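Local structure of hypothetical Thioesterase Protein SP_1851 (Streptococcus pneumoniae serotype 4, 4XY5) at residues M23-V28 with L60-L65; L50-A55 with V116-F121. The protein probably hydrolyses acyl-CoA-type thioesters, as a PaaI-like member of the hotdog-fold thioesterase superfamily. The protein carries 1 engineered substitution. All coordinates share one frame; numbering follows the deposited sequence.

Contact 1 (M23-V28 with L60-L65); sequences MRDGHV and LVVISL
Ser-64 and Gly-26 supply the one hydrogen bond that crosses between the hairpin turn and the C-terminal part of helix 47-64. Gly-26 N donates to Ser-64 OG over 3.0 Å, bent to 139° at the hydrogen. The same hydroxyl donates to Val-61 O, tilted from the carbonyl plane, in a bond back along its own segment whose very short length is doubtful. Chi1 of 76° puts OG between the backbone N and the carbonyl carbon, where it can meet both partners. Within the turn, His-27 ND1 reaches Asp-25 O in its ring plane but from above the carbonyl plane; His-27 itself has almost no contact with segment 60-65.

The turn from Arg-24 to His-27 is type I', with Gly-26 at phi 84°. Leu-65 bends over this glycine, CD2 lying 3.5 Å from Gly-26 N, while Val-61 CG1 lies 3.4 Å from Gly-26 O.

Apolar contacts extend along both arms of the hairpin. Met-23, extended through all three torsions, runs across Leu-60 at about a right angle and puts CE 3.8 Å from both Leu-60 CD2 and Ile-63 CG2. From the other strand Val-28 sends CG2 to Val-61 CG2 at 3.7 Å. Beyond the segments, Val-61 and Leu-65 continue onto Cys-94 of strand 87-97, and Tyr-41 of the second subunit packs on Leu-60 and Ile-63.

The chemistry is thus one hydrogen bond flanked by apolar contacts of Met-23, Val-28 and Leu-65: a hydroxyl that accepts from the turn, and probably donates to Val-61 O, links the edge hairpin of the hotdog sheet to its central helix.

Contact 2 (L50-A55 with V116-F121); sequences LFTLCA and VCKATF. Engineered in segment 50-55: Ala-55 (natural residue Asp).
Phe-51 and Phe-121 meet obliquely, their planes at 48° and centroids 5.4 Å apart, which is neither a stack nor an edge-to-face pair. Over one face of the Phe-51 ring lies Phe-121 CZ, displaced toward the rim; the closest approach is Phe-51 CZ to Phe-121 CE1, 3.7 Å. The Phe-51 ring also stacks on Phe-51 of the second subunit. At the edge of the Phe-121 ring, near its plane, sits Cys-54 CB, 3.6 Å from Phe-121 CE2, whereas Ala-55 N approaches Phe-121 CZ obliquely at 3.4 Å. Chi1 of -71° sets CG of Phe-121 anti to its carbonyl carbon, with the ring up against the helix. Ala-55, an engineered residue replacing Asp, brings CB to 3.6 Å from Phe-121 CE1.

Farther back along the strand the contacts are longer. Ala-119 CB lies 4.2 Å from Cys-54 CB. The two thiols, Cys-54 SG and Cys-117 SG, are 4.2 Å apart, too far for a disulfide. At the far end the Leu-50 and Val-116 side chains cross at about a right angle, CD1 of Leu-50 meeting CG1 of Val-116. Val-116 and Cys-117 form a classic beta bulge opposite Ile-108.

No hydrogen bond joins helix 50-55 to strand 116-121, and their axes pass 9.2 Å apart at -48°. Between these segments the packing is apolar, sulfur and aromatic, the buried helix-on-sheet interface of the hotdog fold, continued by Phe-51 to the second subunit.

Contacts 1 and 2 load the two ends of one helix, 47-64, onto the same antiparallel sheet. Segment 60-65 meets the hairpin at the margin formed by strand 19-24, while segment 50-55 lies on strand 116-121, beside the opposite outermost strand, 68-78. Their centres are 16 Å apart, and the nearest atoms, about 5 Å apart, do not touch. Contact 2 is the deeper, 4 Å from the chain centre against 13 Å for contact 1. Both reach the second subunit, where His-46 packs on the engineered Ala-55 of contact 2. In PaaI-like thioesterases an acidic helix residue at the dimer interface commonly serves catalysis, so contact 2 probably borders the active site.

Contact 1 (M23-V28 with L60-L65)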
loop_
_atom_site.group_PDB
_atom_site.type_symbol
_atom_site.label_atom_id
_atom_site.label_comp_id
_atom_site.label_asym_id
_atom_site.label_seq_id
_atom_site.Cartn_x
_atom_site.Cartn_y
_atom_site.Cartn_z
ATOM N N MET A 23 19.254 13.176 13.299
ATOM C CA MET A 23 18.203 13.901 12.589
ATOM C C MET A 23 18.853 14.990 11.744
ATOM O O MET A 23 19.152 16.075 12.240
ATOM C CB MET A 23 17.182 14.480 13.579
ATOM C CG MET A 23 16.042 15.278 12.973
ATOM S SD MET A 23 14.731 15.641 14.167
ATOM C CE MET A 23 13.701 16.748 13.199
ATOM N N ARG A 24 19.102 14.683 10.472
ATOM C CA ARG A 24 19.765 15.625 9.573
ATOM C C ARG A 24 19.561 15.281 8.100
ATOM O O ARG A 24 19.703 14.128 7.699
ATOM C CB ARG A 24 21.269 15.682 9.875
ATOM C CG ARG A 24 21.993 14.344 9.756
ATOM C CD ARG A 24 23.509 14.497 9.960
ATOM N NE ARG A 24 23.867 14.603 11.370
ATOM C CZ ARG A 24 25.084 14.906 11.822
ATOM N NH1 ARG A 24 26.080 15.145 10.975
ATOM N NH2 ARG A 24 25.299 14.975 13.126
ATOM N N ASP A 25 19.220 16.298 7.313
ATOM C CA ASP A 25 19.248 16.217 5.857
ATOM C C ASP A 25 18.502 15.006 5.310
ATOM O O ASP A 25 19.008 14.291 4.448
ATOM C CB ASP A 25 20.704 16.204 5.375
ATOM C CG ASP A 25 21.490 17.399 5.875
ATOM O OD1 ASP A 25 20.979 18.534 5.740
ATOM O OD2 ASP A 25 22.603 17.201 6.423
ATOM N N GLY A 26 17.307 14.764 5.840
ATOM C CA GLY A 26 16.440 13.728 5.310
ATOM C C GLY A 26 16.730 12.339 5.839
ATOM O O GLY A 26 16.240 11.359 5.297
ATOM N N HIS A 27 17.511 12.255 6.907
ATOM C CA HIS A 27 17.876 10.972 7.490
ATOM C C HIS A 27 17.711 11.045 8.992
ATOM O O HIS A 27 18.257 11.935 9.634
ATOM C CB HIS A 27 19.314 10.601 7.138
ATOM C CG HIS A 27 19.530 10.391 5.675
ATOM N ND1 HIS A 27 19.604 11.437 4.779
ATOM C CD2 HIS A 27 19.657 9.259 4.945
ATOM C CE1 HIS A 27 19.783 10.958 3.561
ATOM N NE2 HIS A 27 19.817 9.640 3.633
ATOM N N VAL A 28 16.952 10.100 9.537
ATOM C CA VAL A 28 16.583 10.114 10.939
ATOM C C VAL A 28 16.785 8.726 11.521
ATOM O O VAL A 28 16.472 7.734 10.874
ATOM C CB VAL A 28 15.109 10.554 11.116
ATOM C CG1 VAL A 28 14.632 10.299 12.545
ATOM C CG2 VAL A 28 14.941 12.019 10.724
ATOM N N LEU A 60 9.560 13.380 11.209
ATOM C CA LEU A 60 10.866 13.935 11.575
ATOM C C LEU A 60 11.774 14.058 10.351
ATOM O O LEU A 60 12.548 15.009 10.239
ATOM C CB LEU A 60 11.532 13.085 12.659
ATOM C CG LEU A 60 10.882 13.125 14.058
ATOM C CD1 LEU A 60 11.517 12.084 14.939
ATOM C CD2 LEU A 60 11.002 14.502 14.698
ATOM N N VAL A 61 11.679 13.117 9.411
ATOM C CA VAL A 61 12.468 13.249 8.184
ATOM C C VAL A 61 12.066 14.520 7.432
ATOM O O VAL A 61 12.937 15.269 6.985
ATOM C CB VAL A 61 12.315 12.030 7.254
ATOM C CG1 VAL A 61 12.988 12.288 5.904
ATOM C CG2 VAL A 61 12.920 10.799 7.885
ATOM N N VAL A 62 10.760 14.762 7.312
ATOM C CA VAL A 62 10.230 15.981 6.698
ATOM C C VAL A 62 10.808 17.235 7.346
ATOM O O VAL A 62 11.283 18.138 6.661
ATOM C CB VAL A 62 8.692 16.088 6.815
ATOM C CG1 VAL A 62 8.221 17.444 6.294
ATOM C CG2 VAL A 62 7.985 14.967 6.067
ATOM N N ILE A 63 10.744 17.290 8.675
ATOM C CA ILE A 63 11.224 18.472 9.385
ATOM C C ILE A 63 12.710 18.682 9.118
ATOM O O ILE A 63 13.157 19.811 8.919
ATOM C CB ILE A 63 10.952 18.361 10.886
ATOM C CG1 ILE A 63 9.441 18.393 11.131
ATOM C CG2 ILE A 63 11.614 19.507 11.651
ATOM C CD1 ILE A 63 9.059 18.139 12.561
ATOM N N SER A 64 13.462 17.586 9.077
ATOM C CA SER A 64 14.907 17.646 8.886
ATOM C C SER A 64 15.291 18.214 7.517
ATOM O O SER A 64 16.436 18.628 7.316
ATOM C CB SER A 64 15.535 16.258 9.060
ATOM O OG SER A 64 15.291 15.447 7.922
ATOM N N LEU A 65 14.346 18.216 6.579
ATOM C CA LEU A 65 14.567 18.805 5.260
ATOM C C LEU A 65 14.124 20.259 5.190
ATOM O O LEU A 65 14.129 20.861 4.109
ATOM C CB LEU A 65 13.832 18.006 4.182
ATOM C CG LEU A 65 14.336 16.585 3.938
ATOM C CD1 LEU A 65 13.332 15.864 3.079
ATOM C CD2 LEU A 65 15.699 16.601 3.274
#

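Contact 2 (L50-A55 with V116-F121)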
loop_
_atom_site.group_PDB
_atom_site.type_symbol
_atom_site.label_atom_id
_atom_site.label_comp_id
_atom_site.label_asym_id
_atom_site.label_seq_id
_atom_site.Cartn_x
_atom_site.Cartn_y
_atom_site.Cartn_z
ATOM N N LEU A 50 3.807 -0.134 16.009
ATOM C CA LEU A 50 4.922 -0.161 15.066
ATOM C C LEU A 50 4.716 0.869 13.958
ATOM O O LEU A 50 5.641 1.567 13.588
ATOM C CB LEU A 50 5.088 -1.558 14.448
ATOM C CG LEU A 50 5.483 -2.672 15.426
ATOM C CD1 LEU A 50 5.454 -4.017 14.693
ATOM C CD2 LEU A 50 6.859 -2.377 15.957
ATOM N N PHE A 51 3.498 0.962 13.438
ATOM C CA PHE A 51 3.219 1.965 12.409
ATOM C C PHE A 51 3.453 3.366 12.945
ATOM O O PHE A 51 4.010 4.232 12.257
ATOM C CB PHE A 51 1.784 1.845 11.903
ATOM C CG PHE A 51 1.431 2.855 10.837
ATOM C CD1 PHE A 51 1.553 2.539 9.496
ATOM C CD2 PHE A 51 0.972 4.125 11.188
ATOM C CE1 PHE A 51 1.215 3.466 8.515
ATOM C CE2 PHE A 51 0.642 5.052 10.233
ATOM C CZ PHE A 51 0.761 4.728 8.878
ATOM N N THR A 52 3.004 3.615 14.171
ATOM C CA THR A 52 3.120 4.953 14.707
ATOM C C THR A 52 4.598 5.337 14.888
ATOM O O THR A 52 4.978 6.479 14.634
ATOM C CB THR A 52 2.338 5.086 16.042
ATOM O OG1 THR A 52 0.933 4.897 15.779
ATOM C CG2 THR A 52 2.549 6.470 16.678
ATOM N N LEU A 53 5.424 4.388 15.311
ATOM C CA LEU A 53 6.869 4.638 15.352
ATOM C C LEU A 53 7.348 5.105 13.974
ATOM O O LEU A 53 8.056 6.107 13.864
ATOM C CB LEU A 53 7.639 3.390 15.786
ATOM C CG LEU A 53 7.377 2.806 17.177
ATOM C CD1 LEU A 53 8.276 1.603 17.431
ATOM C CD2 LEU A 53 7.588 3.853 18.286
ATOM N N CYS A 54 6.924 4.409 12.921
ATOM C CA CYS A 54 7.368 4.753 11.569
ATOM C C CYS A 54 6.847 6.118 11.113
ATOM O O CYS A 54 7.578 6.899 10.487
ATOM C CB CYS A 54 6.929 3.688 10.559
ATOM S SG CYS A 54 7.725 2.111 10.806
ATOM N N ALA A 55 5.582 6.403 11.412
ATOM C CA ALA A 55 4.971 7.655 10.958
ATOM C C ALA A 55 5.595 8.868 11.627
ATOM O O ALA A 55 5.793 9.911 10.994
ATOM C CB ALA A 55 3.469 7.642 11.207
ATOM N N VAL A 116 12.148 -5.951 11.711
ATOM C CA VAL A 116 10.817 -6.062 12.310
ATOM C C VAL A 116 9.693 -5.625 11.348
ATOM O O VAL A 116 8.707 -6.355 11.149
ATOM C CB VAL A 116 10.751 -5.239 13.611
ATOM C CG1 VAL A 116 9.354 -5.290 14.222
ATOM C CG2 VAL A 116 11.766 -5.780 14.599
ATOM N N CYS A 117 9.828 -4.447 10.750
ATOM C CA CYS A 117 8.825 -3.994 9.783
ATOM C C CYS A 117 9.428 -2.918 8.879
ATOM O O CYS A 117 10.469 -2.356 9.205
ATOM C CB CYS A 117 7.567 -3.479 10.494
ATOM S SG CYS A 117 7.831 -1.988 11.494
ATOM N N LYS A 118 8.791 -2.674 7.732
ATOM C CA LYS A 118 9.262 -1.703 6.744
ATOM C C LYS A 118 8.052 -0.941 6.242
ATOM O O LYS A 118 7.016 -1.540 5.985
ATOM C CB LYS A 118 9.974 -2.388 5.563
ATOM C CG LYS A 118 10.949 -3.487 5.944
ATOM C CD LYS A 118 12.097 -2.943 6.757
ATOM C CE LYS A 118 12.814 -4.054 7.495
ATOM N NZ LYS A 118 13.637 -3.539 8.605
ATOM N N ALA A 119 8.156 0.377 6.104
ATOM C CA ALA A 119 7.000 1.139 5.650
ATOM C C ALA A 119 7.425 2.204 4.667
ATOM O O ALA A 119 8.573 2.617 4.668
ATOM C CB ALA A 119 6.275 1.773 6.834
ATOM N N THR A 120 6.498 2.635 3.819
ATOM C CA THR A 120 6.782 3.714 2.892
ATOM C C THR A 120 5.685 4.741 3.040
ATOM O O THR A 120 4.499 4.400 3.029
ATOM C CB THR A 120 6.867 3.202 1.438
ATOM O OG1 THR A 120 7.985 2.315 1.334
ATOM C CG2 THR A 120 7.050 4.350 0.464
ATOM N N PHE A 121 6.091 5.993 3.218
ATOM C CA PHE A 121 5.166 7.094 3.421
ATOM C C PHE A 121 5.172 8.079 2.270
ATOM O O PHE A 121 6.232 8.508 1.840
ATOM C CB PHE A 121 5.533 7.832 4.706
ATOM C CG PHE A 121 5.237 7.055 5.929
ATOM C CD1 PHE A 121 4.066 7.278 6.632
ATOM C CD2 PHE A 121 6.118 6.090 6.377
ATOM C CE1 PHE A 121 3.784 6.551 7.776
ATOM C CE2 PHE A 121 5.831 5.365 7.519
ATOM C CZ PHE A 121 4.666 5.597 8.200
#